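Local coordinates for SusD superfamily protein (Parabacteroides distasonis, PDB 3OTN) that probably binds nutrient carbohydrates at the bacterial outer membrane, as in other members of the SusD family, at residues T233-L238 with D299-E304; E293-G298 with Q306-N311; V443-Y448 with T459-P464; G447-T450 with K454-T457. All coordinates share one frame; numbering follows the deposited sequence.

Contact 1 of 4, residues T233-L238 with D299-E304; sequences TDYESL and DKRTEE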
loop_
_atom_site.group_PDB
_atom_site.type_symbol
_atom_site.label_atom_id
_atom_site.label_comp_id
_atom_site.label_asym_id
_atom_site.label_seq_id
_atom_site.Cartn_x
_atom_site.Cartn_y
_atom_site.Cartn_z
ATOM N N THR A 233 7.173 -14.812 12.628
ATOM C CA THR A 233 8.146 -15.884 12.422
ATOM C C THR A 233 7.863 -16.625 11.143
ATOM O O THR A 233 8.749 -17.256 10.588
ATOM C CB THR A 233 8.167 -16.858 13.621
ATOM O OG1 THR A 233 6.842 -17.381 13.818
ATOM C CG2 THR A 233 8.590 -16.110 14.858
ATOM N N ASP A 234 6.626 -16.575 10.674
ATOM C CA ASP A 234 6.299 -17.166 9.365
ATOM C C ASP A 234 5.298 -16.322 8.578
ATOM O O ASP A 234 4.900 -15.255 9.032
ATOM C CB ASP A 234 5.823 -18.593 9.568
ATOM C CG ASP A 234 4.500 -18.674 10.252
ATOM O OD1 ASP A 234 3.836 -17.627 10.406
ATOM O OD2 ASP A 234 4.130 -19.811 10.612
ATOM N N TYR A 235 4.888 -16.800 7.413
ATOM C CA TYR A 235 4.073 -16.011 6.483
ATOM C C TYR A 235 2.598 -16.172 6.669
ATOM O O TYR A 235 1.845 -15.337 6.197
ATOM C CB TYR A 235 4.457 -16.348 5.050
ATOM C CG TYR A 235 5.936 -16.117 4.839
ATOM C CD1 TYR A 235 6.498 -14.844 5.013
ATOM C CD2 TYR A 235 6.780 -17.150 4.492
ATOM C CE1 TYR A 235 7.864 -14.627 4.836
ATOM C CE2 TYR A 235 8.143 -16.948 4.308
ATOM C CZ TYR A 235 8.676 -15.678 4.474
ATOM O OH TYR A 235 10.026 -15.502 4.294
ATOM N N GLU A 236 2.175 -17.257 7.328
ATOM C CA GLU A 236 0.751 -17.479 7.602
ATOM C C GLU A 236 0.105 -16.295 8.372
ATOM O O GLU A 236 -1.092 -15.994 8.208
ATOM C CB GLU A 236 0.556 -18.779 8.408
ATOM C CG GLU A 236 -0.865 -19.259 8.387
ATOM C CD GLU A 236 -1.198 -20.340 9.420
ATOM O OE1 GLU A 236 -0.382 -20.637 10.309
ATOM O OE2 GLU A 236 -2.318 -20.867 9.349
ATOM N N SER A 237 0.867 -15.627 9.222
ATOM C CA SER A 237 0.312 -14.461 9.924
ATOM C C SER A 237 -0.306 -13.383 9.026
ATOM O O SER A 237 -1.248 -12.707 9.467
ATOM C CB SER A 237 1.343 -13.818 10.829
ATOM O OG SER A 237 1.610 -14.648 11.931
ATOM N N LEU A 238 0.209 -13.233 7.796
ATOM C CA LEU A 238 -0.279 -12.207 6.847
ATOM C C LEU A 238 -1.696 -12.518 6.352
ATOM O O LEU A 238 -2.328 -11.655 5.786
ATOM C CB LEU A 238 0.669 -12.084 5.622
ATOM C CG LEU A 238 2.117 -11.682 5.942
ATOM C CD1 LEU A 238 2.989 -11.720 4.712
ATOM C CD2 LEU A 238 2.160 -10.323 6.628
ATOM N N ASP A 299 14.250 -20.453 -1.585
ATOM C CA ASP A 299 13.485 -19.432 -0.818
ATOM C C ASP A 299 12.184 -20.050 -0.263
ATOM O O ASP A 299 11.387 -20.636 -1.012
ATOM C CB ASP A 299 13.191 -18.239 -1.729
ATOM C CG ASP A 299 12.821 -16.970 -0.971
ATOM O OD1 ASP A 299 11.942 -17.029 -0.110
ATOM O OD2 ASP A 299 13.373 -15.892 -1.295
ATOM N N LYS A 300 11.969 -19.949 1.046
ATOM C CA LYS A 300 10.708 -20.384 1.639
ATOM C C LYS A 300 9.478 -19.735 0.982
ATOM O O LYS A 300 8.432 -20.373 0.874
ATOM C CB LYS A 300 10.689 -20.134 3.138
ATOM C CG LYS A 300 9.450 -20.649 3.843
ATOM C CD LYS A 300 9.596 -20.586 5.365
ATOM C CE LYS A 300 8.357 -21.096 6.097
ATOM N NZ LYS A 300 8.554 -21.133 7.548
ATOM N N ARG A 301 9.595 -18.479 0.545
ATOM C CA ARG A 301 8.451 -17.760 -0.018
ATOM C C ARG A 301 7.873 -18.415 -1.272
ATOM O O ARG A 301 6.661 -18.271 -1.544
ATOM C CB ARG A 301 8.816 -16.288 -0.279
ATOM C CG ARG A 301 9.036 -15.517 1.054
ATOM C CD ARG A 301 9.787 -14.207 0.975
ATOM N NE ARG A 301 11.163 -14.316 0.499
ATOM C CZ ARG A 301 12.103 -13.384 0.682
ATOM N NH1 ARG A 301 11.828 -12.223 1.298
ATOM N NH2 ARG A 301 13.325 -13.594 0.208
ATOM N N THR A 302 8.717 -19.146 -2.017
ATOM C CA THR A 302 8.264 -19.856 -3.220
ATOM C C THR A 302 7.920 -21.337 -2.974
ATOM O O THR A 302 7.629 -22.077 -3.919
ATOM C CB THR A 302 9.299 -19.720 -4.374
ATOM O OG1 THR A 302 10.581 -20.138 -3.887
ATOM C CG2 THR A 302 9.350 -18.266 -4.851
ATOM N N GLU A 303 7.922 -21.775 -1.723
ATOM C CA GLU A 303 7.445 -23.125 -1.412
ATOM C C GLU A 303 5.920 -23.126 -1.472
ATOM O O GLU A 303 5.266 -22.100 -1.194
ATOM C CB GLU A 303 7.939 -23.601 -0.052
ATOM C CG GLU A 303 9.452 -23.722 0.004
ATOM C CD GLU A 303 9.974 -24.189 1.361
ATOM O OE1 GLU A 303 9.165 -24.448 2.283
ATOM O OE2 GLU A 303 11.212 -24.282 1.491
ATOM N N GLU A 304 5.374 -24.268 -1.860
ATOM C CA GLU A 304 3.939 -24.409 -2.084
ATOM C C GLU A 304 3.159 -23.934 -0.868
ATOM O O GLU A 304 3.434 -24.359 0.249
ATOM C CB GLU A 304 3.577 -25.867 -2.384
ATOM C CG GLU A 304 2.083 -26.132 -2.665
ATOM C CD GLU A 304 1.548 -25.429 -3.928
ATOM O OE1 GLU A 304 2.320 -25.158 -4.862
ATOM O OE2 GLU A 304 0.318 -25.212 -3.972
HETATM O O HOH W 1 9.289 -18.697 8.068
#
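Asp-299 OD1 is held twice by Arg-301, the residue that lies against Tyr-235 across the contact. The backbone gives one bond, with Arg-301 N 2.8 Å from Asp-299 OD1. It arrives on the anti side of the carboxylate, 20° out of its plane. The side chain gives the other: Arg-301 NE is 2.9 Å from Asp-299 OD1, at the syn lone pair. Arg-301 NH2 lies 2.7 Å from Asp-299 OD2, also syn and close to the guanidinium plane. The result is a side-on salt bridge through two nitrogens.

The backbone bond makes an Asx turn that leads into the short 3-10 segment 300-302. This loop precedes strand 308-312 and meets the loop that follows helix 210-225. Arg-301 NH1 faces the other way, with a salt bridge to Asp-417 and a hydrogen bond to Gln-413 on helix 403-418.

Tyr-235 uses the aliphatic part of this held arginine. Tyr-235 OH is 3.4 Å from Arg-301 CG, and CZ is equally near. The ring and guanidinium planes are only 15° apart, but CG and CD do the touching. Lys-300 CG sits at the ring edge, 4.0 Å from Tyr-235 CE2. The lysine chain then runs on fully extended. Lys-300 NZ gives a hydrogen bond of 2.6 Å to a water, which in turn donates to Thr-233 O at 3.0 Å.

Contact 2 of 4, residues E293-G298 with Q306-N311; sequences ESFEKG and QYFFTN. With EDO (1,2-ethanediol), chain O.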
loop_
_atom_site.group_PDB
_atom_site.type_symbol
_atom_site.label_atom_id
_atom_site.label_comp_id
_atom_site.label_asym_id
_atom_site.label_seq_id
_atom_site.Cartn_x
_atom_site.Cartn_y
_atom_site.Cartn_z
ATOM N N GLU A 293 9.679 -17.114 -10.610
ATOM C CA GLU A 293 10.910 -17.867 -10.872
ATOM C C GLU A 293 12.190 -17.037 -10.629
ATOM O O GLU A 293 13.266 -17.582 -10.740
ATOM C CB GLU A 293 10.847 -18.489 -12.274
ATOM C CG GLU A 293 9.693 -19.525 -12.291
ATOM C CD GLU A 293 9.474 -20.259 -13.588
ATOM O OE1 GLU A 293 10.111 -19.900 -14.597
ATOM O OE2 GLU A 293 8.655 -21.217 -13.558
ATOM N N SER A 294 12.050 -15.741 -10.290
ATOM C CA SER A 294 13.189 -14.848 -9.972
ATOM C C SER A 294 13.700 -14.919 -8.535
ATOM O O SER A 294 14.767 -14.379 -8.240
ATOM C CB SER A 294 12.841 -13.380 -10.285
ATOM O OG SER A 294 11.960 -12.780 -9.353
ATOM N N PHE A 295 12.919 -15.523 -7.637
ATOM C CA PHE A 295 13.322 -15.697 -6.246
ATOM C C PHE A 295 14.536 -16.626 -6.171
ATOM O O PHE A 295 14.670 -17.530 -6.972
ATOM C CB PHE A 295 12.209 -16.319 -5.398
ATOM C CG PHE A 295 11.092 -15.374 -5.042
ATOM C CD1 PHE A 295 10.213 -14.911 -6.013
ATOM C CD2 PHE A 295 10.849 -15.038 -3.705
ATOM C CE1 PHE A 295 9.162 -14.075 -5.680
ATOM C CE2 PHE A 295 9.798 -14.201 -3.365
ATOM C CZ PHE A 295 8.952 -13.724 -4.344
ATOM N N GLU A 296 15.365 -16.405 -5.161
ATOM C CA GLU A 296 16.548 -17.199 -4.912
ATOM C C GLU A 296 16.156 -18.683 -4.751
ATOM O O GLU A 296 15.063 -19.006 -4.234
ATOM C CB GLU A 296 17.239 -16.650 -3.658
ATOM C CG GLU A 296 18.735 -16.964 -3.519
ATOM C CD GLU A 296 19.372 -16.197 -2.366
ATOM O OE1 GLU A 296 18.976 -15.027 -2.094
ATOM O OE2 GLU A 296 20.285 -16.761 -1.727
ATOM N N LYS A 297 17.004 -19.579 -5.250
ATOM C CA LYS A 297 16.792 -21.031 -5.106
ATOM C C LYS A 297 16.664 -21.370 -3.629
ATOM O O LYS A 297 17.400 -20.822 -2.811
ATOM C CB LYS A 297 17.946 -21.823 -5.740
ATOM C CG LYS A 297 17.632 -23.312 -5.975
ATOM N N GLY A 298 15.691 -22.205 -3.268
ATOM C CA GLY A 298 15.472 -22.558 -1.853
ATOM C C GLY A 298 14.755 -21.520 -0.975
ATOM O O GLY A 298 14.644 -21.683 0.262
ATOM N N GLN A 306 3.057 -20.941 0.542
ATOM C CA GLN A 306 3.646 -19.849 1.292
ATOM C C GLN A 306 3.091 -18.617 0.609
ATOM O O GLN A 306 1.929 -18.320 0.817
ATOM C CB GLN A 306 5.175 -19.958 1.336
ATOM C CG GLN A 306 5.613 -21.203 2.145
ATOM C CD GLN A 306 5.297 -21.110 3.651
ATOM O OE1 GLN A 306 5.115 -20.036 4.204
ATOM N NE2 GLN A 306 5.282 -22.245 4.307
ATOM N N TYR A 307 3.848 -17.925 -0.230
ATOM C CA TYR A 307 3.303 -16.768 -0.931
ATOM C C TYR A 307 2.492 -17.141 -2.162
ATOM O O TYR A 307 1.626 -16.360 -2.602
ATOM C CB TYR A 307 4.434 -15.824 -1.308
ATOM C CG TYR A 307 4.880 -14.842 -0.249
ATOM C CD1 TYR A 307 4.418 -14.884 1.073
ATOM C CD2 TYR A 307 5.793 -13.847 -0.580
ATOM C CE1 TYR A 307 4.809 -13.927 2.004
ATOM C CE2 TYR A 307 6.178 -12.870 0.352
ATOM C CZ TYR A 307 5.702 -12.930 1.642
ATOM O OH TYR A 307 6.108 -12.001 2.576
ATOM N N PHE A 308 2.775 -18.320 -2.723
ATOM C CA PHE A 308 2.137 -18.776 -3.950
ATOM C C PHE A 308 1.564 -20.169 -3.774
ATOM O O PHE A 308 2.002 -20.930 -2.889
ATOM C CB PHE A 308 3.143 -18.740 -5.129
ATOM C CG PHE A 308 3.806 -17.408 -5.289
ATOM C CD1 PHE A 308 3.069 -16.305 -5.682
ATOM C CD2 PHE A 308 5.152 -17.231 -4.933
ATOM C CE1 PHE A 308 3.681 -15.052 -5.788
ATOM C CE2 PHE A 308 5.752 -15.994 -5.003
ATOM C CZ PHE A 308 5.031 -14.900 -5.442
ATOM N N PHE A 309 0.596 -20.498 -4.622
ATOM C CA PHE A 309 0.047 -21.861 -4.716
ATOM C C PHE A 309 -0.266 -22.241 -6.149
ATOM O O PHE A 309 -0.351 -21.388 -7.029
ATOM C CB PHE A 309 -1.120 -22.118 -3.741
ATOM C CG PHE A 309 -2.453 -21.488 -4.104
ATOM C CD1 PHE A 309 -2.586 -20.129 -4.361
ATOM C CD2 PHE A 309 -3.625 -22.269 -4.059
ATOM C CE1 PHE A 309 -3.852 -19.547 -4.619
ATOM C CE2 PHE A 309 -4.888 -21.699 -4.326
ATOM C CZ PHE A 309 -5.005 -20.341 -4.598
ATOM N N THR A 310 -0.335 -23.549 -6.376
ATOM C CA THR A 310 -0.467 -24.140 -7.718
ATOM C C THR A 310 -1.477 -25.289 -7.763
ATOM O O THR A 310 -1.775 -25.803 -8.833
ATOM C CB THR A 310 0.888 -24.719 -8.177
ATOM O OG1 THR A 310 1.276 -25.746 -7.267
ATOM C CG2 THR A 310 1.975 -23.671 -8.216
ATOM N N ASN A 311 -1.961 -25.735 -6.604
ATOM C CA ASN A 311 -3.027 -26.699 -6.534
ATOM C C ASN A 311 -3.928 -26.434 -5.309
ATOM O O ASN A 311 -3.521 -25.779 -4.337
ATOM C CB ASN A 311 -2.441 -28.124 -6.513
ATOM C CG ASN A 311 -1.720 -28.443 -5.207
ATOM O OD1 ASN A 311 -2.325 -28.452 -4.144
ATOM N ND2 ASN A 311 -0.427 -28.716 -5.293
HETATM C C1 EDO O . 0.493 -29.176 -9.123
HETATM O O1 EDO O . 0.866 -28.760 -7.813
HETATM C C2 EDO O . 1.725 -29.144 -10.033
HETATM O O2 EDO O . 2.068 -27.790 -10.315
#
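Phe-295 and Phe-308 form an offset edge-to-face pair, joining the loop after helix 289-292 to strand 308-312. That strand is the middle one of a three-stranded antiparallel sheet, between 329-331 and 334-336.

The aromatic pair is the only contact within 4.5 Å between the two segments. The edge of Phe-308 is turned toward the face of Phe-295. The ring planes stand at 83°, and the centroids of Phe-295 and Phe-308 are 5.9 Å apart. A single atom leads: Phe-308 CE2 comes within 4.0 Å of Phe-295 CE1 and is as near to CZ. The two side chains come from opposite directions. In Phe-308 the ring carbon CG is anti to the carbonyl carbon (chi1 -53°), which sends the ring from the strand toward the loop.

Apolar packing adds to this. Tyr-307 CB lies over one face of the Phe-308 ring, toward its rim. Both phenylalanines are buried. Phe-295 also meets the rings of Phe-291 and Phe-416, and Phe-308 touches Ile-336 on the neighbouring strand.

No hydrogen bond crosses between the segments. A 1,2-ethanediol molecule, probably from the crystallisation liquor, is held at the far end of 306-311, where the chain turns a corner at Thr-310. Its O1 donates to Thr-310 OG1 at 3.1 Å. Asn-311 ND2 donates to the same ethanediol O1 at 2.8 Å, with an almost straight N-H...O angle of 177°.

Contact 3 of 4, residues V443-Y448 with T459-P464; sequences VDFIGY and TQLLFP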
loop_
_atom_site.group_PDB
_atom_site.type_symbol
_atom_site.label_atom_id
_atom_site.label_comp_id
_atom_site.label_asym_id
_atom_site.label_seq_id
_atom_site.Cartn_x
_atom_site.Cartn_y
_atom_site.Cartn_z
ATOM N N VAL A 443 17.256 -1.835 -13.623
ATOM C CA VAL A 443 17.401 -1.099 -14.878
ATOM C C VAL A 443 16.590 0.188 -14.766
ATOM O O VAL A 443 15.705 0.291 -13.928
ATOM C CB VAL A 443 16.986 -1.946 -16.110
ATOM C CG1 VAL A 443 17.676 -3.307 -16.085
ATOM C CG2 VAL A 443 15.499 -2.172 -16.143
ATOM N N ASP A 444 16.905 1.184 -15.592
ATOM C CA ASP A 444 16.181 2.432 -15.536
ATOM C C ASP A 444 14.733 2.224 -15.911
ATOM O O ASP A 444 14.424 1.478 -16.853
ATOM C CB ASP A 444 16.789 3.477 -16.460
ATOM C CG ASP A 444 18.114 3.984 -15.961
ATOM O OD1 ASP A 444 18.482 3.708 -14.791
ATOM O OD2 ASP A 444 18.775 4.662 -16.759
ATOM N N PHE A 445 13.855 2.883 -15.152
ATOM C CA PHE A 445 12.425 2.866 -15.425
ATOM C C PHE A 445 12.182 3.314 -16.863
ATOM O O PHE A 445 11.494 2.615 -17.596
ATOM C CB PHE A 445 11.728 3.781 -14.425
ATOM C CG PHE A 445 10.219 3.852 -14.558
ATOM C CD1 PHE A 445 9.613 4.558 -15.591
ATOM C CD2 PHE A 445 9.410 3.347 -13.547
ATOM C CE1 PHE A 445 8.233 4.674 -15.658
ATOM C CE2 PHE A 445 8.050 3.476 -13.601
ATOM C CZ PHE A 445 7.454 4.142 -14.673
ATOM N N ILE A 446 12.750 4.464 -17.249
ATOM C CA ILE A 446 12.557 5.040 -18.588
ATOM C C ILE A 446 13.437 4.219 -19.548
ATOM O O ILE A 446 14.656 4.225 -19.444
ATOM C CB ILE A 446 12.922 6.551 -18.631
ATOM C CG1 ILE A 446 11.951 7.374 -17.766
ATOM C CG2 ILE A 446 12.885 7.111 -20.088
ATOM C CD1 ILE A 446 12.445 8.788 -17.494
ATOM N N GLY A 447 12.810 3.474 -20.443
ATOM C CA GLY A 447 13.495 2.470 -21.255
ATOM C C GLY A 447 13.196 1.023 -20.885
ATOM O O GLY A 447 13.460 0.134 -21.702
ATOM N N TYR A 448 12.634 0.743 -19.698
ATOM C CA TYR A 448 12.276 -0.661 -19.357
ATOM C C TYR A 448 11.308 -1.272 -20.389
ATOM O O TYR A 448 10.299 -0.642 -20.743
ATOM C CB TYR A 448 11.629 -0.757 -17.982
ATOM C CG TYR A 448 11.172 -2.151 -17.590
ATOM C CD1 TYR A 448 12.098 -3.163 -17.322
ATOM C CD2 TYR A 448 9.801 -2.445 -17.447
ATOM C CE1 TYR A 448 11.683 -4.452 -16.954
ATOM C CE2 TYR A 448 9.354 -3.734 -17.069
ATOM C CZ TYR A 448 10.301 -4.723 -16.824
ATOM O OH TYR A 448 9.860 -5.967 -16.450
ATOM N N THR A 459 5.903 9.285 -19.446
ATOM C CA THR A 459 4.444 9.225 -19.244
ATOM C C THR A 459 4.005 8.292 -18.115
ATOM O O THR A 459 3.154 8.665 -17.291
ATOM C CB THR A 459 3.746 8.816 -20.553
ATOM O OG1 THR A 459 4.120 9.745 -21.569
ATOM C CG2 THR A 459 2.227 8.781 -20.417
ATOM N N GLN A 460 4.629 7.112 -18.054
ATOM C CA GLN A 460 4.234 6.060 -17.111
ATOM C C GLN A 460 4.648 6.365 -15.660
ATOM O O GLN A 460 4.195 5.680 -14.751
ATOM C CB GLN A 460 4.780 4.701 -17.532
ATOM C CG GLN A 460 4.049 4.034 -18.705
ATOM C CD GLN A 460 4.273 4.715 -20.044
ATOM O OE1 GLN A 460 5.395 5.123 -20.383
ATOM N NE2 GLN A 460 3.203 4.823 -20.827
ATOM N N LEU A 461 5.481 7.395 -15.452
ATOM C CA LEU A 461 5.827 7.846 -14.089
ATOM C C LEU A 461 4.627 8.333 -13.242
ATOM O O LEU A 461 4.714 8.357 -12.005
ATOM C CB LEU A 461 6.871 8.968 -14.147
ATOM C CG LEU A 461 8.274 8.595 -14.663
ATOM C CD1 LEU A 461 9.100 9.862 -14.905
ATOM C CD2 LEU A 461 8.973 7.638 -13.727
ATOM N N LEU A 462 3.542 8.743 -13.900
ATOM C CA LEU A 462 2.325 9.173 -13.214
ATOM C C LEU A 462 1.101 8.583 -13.895
ATOM O O LEU A 462 1.170 8.166 -15.049
ATOM C CB LEU A 462 2.220 10.705 -13.231
ATOM C CG LEU A 462 3.279 11.465 -12.433
ATOM C CD1 LEU A 462 3.198 12.971 -12.705
ATOM C CD2 LEU A 462 3.177 11.180 -10.936
ATOM N N PHE A 463 -0.004 8.537 -13.158
ATOM C CA PHE A 463 -1.296 8.172 -13.700
ATOM C C PHE A 463 -2.031 9.435 -14.095
ATOM O O PHE A 463 -1.741 10.511 -13.575
ATOM C CB PHE A 463 -2.124 7.331 -12.710
ATOM C CG PHE A 463 -1.634 5.917 -12.591
ATOM C CD1 PHE A 463 -1.783 5.025 -13.661
ATOM C CD2 PHE A 463 -1.025 5.470 -11.450
ATOM C CE1 PHE A 463 -1.315 3.741 -13.577
ATOM C CE2 PHE A 463 -0.559 4.152 -11.370
ATOM C CZ PHE A 463 -0.714 3.310 -12.407
ATOM N N PRO A 464 -2.998 9.309 -15.018
ATOM C CA PRO A 464 -3.699 10.494 -15.482
ATOM C C PRO A 464 -4.681 11.031 -14.453
ATOM O O PRO A 464 -5.228 10.264 -13.626
ATOM C CB PRO A 464 -4.502 9.987 -16.707
ATOM C CG PRO A 464 -4.227 8.575 -16.846
ATOM C CD PRO A 464 -3.492 8.080 -15.665
#
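Gln-460 meets Phe-445 first, through its backbone and its CB. Gln-460 O is 3.6 Å from Phe-445 CZ and lies at the ring edge, near the ring plane. Gln-460 CB is 3.9 Å from Phe-445 CE1. The glutamine chain bends at chi2, and OE1 turns to accept from Thr-457 N.

Leu-461 comes next and lies over one face of the ring. Its CD2 is 3.7 Å from the Phe-445 centroid and 17° off the ring normal. This is a CH-pi contact. Its other methyl, CD1, is a looser neighbour of Ile-446 CD1 at 4.4 Å.

Phe-445 opens a type II beta turn that ends at Tyr-448 and follows strand 442-444. Its CG is anti to the backbone N (chi1 -179°), and this carries the ring across to the 3-10 segment that ends at Leu-461. Tyr-456 and Ile-434 also pack on Phe-445. Changing Phe-445 to an alanine would probably leave Leu-461 CD2 without the face it covers and open a gap beside Gln-460.

No hydrogen bond joins the segments, so the contact depends on shape and dispersion, perhaps helped by the weakly positive ring edge facing a carbonyl oxygen.

Contact 4 of 4, residues G447-T450 with K454-T457; sequences GYKT and KVYT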
loop_
_atom_site.group_PDB
_atom_site.type_symbol
_atom_site.label_atom_id
_atom_site.label_comp_id
_atom_site.label_asym_id
_atom_site.label_seq_id
_atom_site.Cartn_x
_atom_site.Cartn_y
_atom_site.Cartn_z
ATOM N N GLY A 447 12.810 3.474 -20.443
ATOM C CA GLY A 447 13.495 2.470 -21.255
ATOM C C GLY A 447 13.196 1.023 -20.885
ATOM O O GLY A 447 13.460 0.134 -21.702
ATOM N N TYR A 448 12.634 0.743 -19.698
ATOM C CA TYR A 448 12.276 -0.661 -19.357
ATOM C C TYR A 448 11.308 -1.272 -20.389
ATOM O O TYR A 448 10.299 -0.642 -20.743
ATOM C CB TYR A 448 11.629 -0.757 -17.982
ATOM C CG TYR A 448 11.172 -2.151 -17.590
ATOM C CD1 TYR A 448 12.098 -3.163 -17.322
ATOM C CD2 TYR A 448 9.801 -2.445 -17.447
ATOM C CE1 TYR A 448 11.683 -4.452 -16.954
ATOM C CE2 TYR A 448 9.354 -3.734 -17.069
ATOM C CZ TYR A 448 10.301 -4.723 -16.824
ATOM O OH TYR A 448 9.860 -5.967 -16.450
ATOM N N LYS A 449 11.626 -2.484 -20.849
ATOM C CA LYS A 449 10.785 -3.258 -21.780
ATOM C C LYS A 449 10.089 -4.372 -21.013
ATOM O O LYS A 449 10.743 -5.158 -20.302
ATOM C CB LYS A 449 11.612 -3.870 -22.884
ATOM C CG LYS A 449 10.782 -4.398 -24.058
ATOM C CD LYS A 449 11.666 -4.705 -25.283
ATOM C CE LYS A 449 12.616 -5.879 -25.012
ATOM N NZ LYS A 449 13.391 -6.326 -26.219
ATOM N N THR A 450 8.766 -4.454 -21.145
ATOM C CA THR A 450 8.004 -5.399 -20.327
ATOM C C THR A 450 8.039 -6.755 -20.997
ATOM O O THR A 450 8.486 -6.873 -22.147
ATOM C CB THR A 450 6.534 -4.996 -20.163
ATOM O OG1 THR A 450 5.894 -5.031 -21.444
ATOM C CG2 THR A 450 6.412 -3.617 -19.565
ATOM N N LYS A 454 6.455 -3.825 -24.466
ATOM C CA LYS A 454 6.162 -2.374 -24.325
ATOM C C LYS A 454 7.288 -1.671 -23.587
ATOM O O LYS A 454 7.853 -2.242 -22.656
ATOM C CB LYS A 454 4.832 -2.167 -23.586
ATOM C CG LYS A 454 3.650 -2.906 -24.234
ATOM C CD LYS A 454 3.384 -2.443 -25.673
ATOM C CE LYS A 454 2.182 -3.182 -26.257
ATOM N NZ LYS A 454 2.163 -3.146 -27.751
ATOM N N VAL A 455 7.573 -0.423 -23.966
ATOM C CA VAL A 455 8.690 0.318 -23.383
ATOM C C VAL A 455 8.182 1.497 -22.557
ATOM O O VAL A 455 7.409 2.321 -23.049
ATOM C CB VAL A 455 9.704 0.785 -24.479
ATOM C CG1 VAL A 455 10.818 1.606 -23.844
ATOM C CG2 VAL A 455 10.294 -0.440 -25.242
ATOM N N TYR A 456 8.595 1.571 -21.290
ATOM C CA TYR A 456 8.164 2.647 -20.397
ATOM C C TYR A 456 8.858 3.952 -20.765
ATOM O O TYR A 456 10.043 3.955 -21.137
ATOM C CB TYR A 456 8.424 2.287 -18.933
ATOM C CG TYR A 456 7.481 1.240 -18.334
ATOM C CD1 TYR A 456 6.712 0.392 -19.136
ATOM C CD2 TYR A 456 7.392 1.065 -16.965
ATOM C CE1 TYR A 456 5.877 -0.570 -18.576
ATOM C CE2 TYR A 456 6.557 0.088 -16.391
ATOM C CZ TYR A 456 5.821 -0.733 -17.203
ATOM O OH TYR A 456 5.020 -1.701 -16.671
ATOM N N THR A 457 8.093 5.040 -20.703
ATOM C CA THR A 457 8.561 6.381 -20.952
ATOM C C THR A 457 8.267 7.266 -19.741
ATOM O O THR A 457 7.722 6.795 -18.716
ATOM C CB THR A 457 7.862 6.962 -22.190
ATOM O OG1 THR A 457 6.487 7.288 -21.889
ATOM C CG2 THR A 457 7.949 5.984 -23.401
#
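In Tyr-448 the ring carbon CG is anti to the backbone N (chi1 177°), and in Tyr-456 it is anti to the carbonyl carbon (chi1 -74°). Both rings lie on the same side of the paired backbones. There the edge of Tyr-448 meets the face of Tyr-456, with CD2 over the centre of that ring. The planes are at 79°, and the centroids of Tyr-448 and Tyr-456 are 5.5 Å apart.

Thr-450 CG2 comes obliquely to Tyr-456 CE1. This approach is unusually short, so its exact value is doubtful. Beyond the contact, Tyr-456 OH is hydrogen-bonded to Met-51 O, which probably helps hold the far end of the ring. A leucine in place of Tyr-456 would probably leave Met-51 O without this partner and take away the flat surface under Tyr-448.

The segments share three backbone hydrogen bonds. Gly-447 N donates to Tyr-456 O at 2.9 Å. Tyr-456 N donates to Tyr-448 O at 2.8 Å. Thr-450 N donates to Lys-454 O, also at 2.8 Å. A weak bond of 3.3 Å runs from Lys-454 N to Thr-450 OG1.

The first two bonds set Gly-447 and Tyr-448 opposite Tyr-456. With Gly-447 at positive phi, third in the type II turn 445-448, this fits a G1 beta bulge. Lys-449 and Val-455 follow as an antiparallel, non-hydrogen-bonded pair, their CA atoms 4.4 Å apart. The whole is hairpin-like, with a single bridge, and residues 450-454 close the turn between the bridged pair.

Contacts 1 and 2 lie together, as do contacts 3 and 4. The centres of 1 and 2 are about 9 Å apart. Both bear on the chain between helix 289-292 and strand 308-312, and Arg-301 O and Tyr-307 N probably bond between them. Contacts 3 and 4 share Gly-447 and Tyr-448, so one loop serves both. The two groups do not touch; contacts 2 and 3 are about 10 Å apart at their nearest atoms. Contact 2 is buried and purely aromatic between its segments. The others are partly buried. Contact 1 packs a tyrosine on arginine and lysine chains and adds a water bridge, contact 3 is mainly apolar, and contact 4 combines backbone bonds with a ring pair.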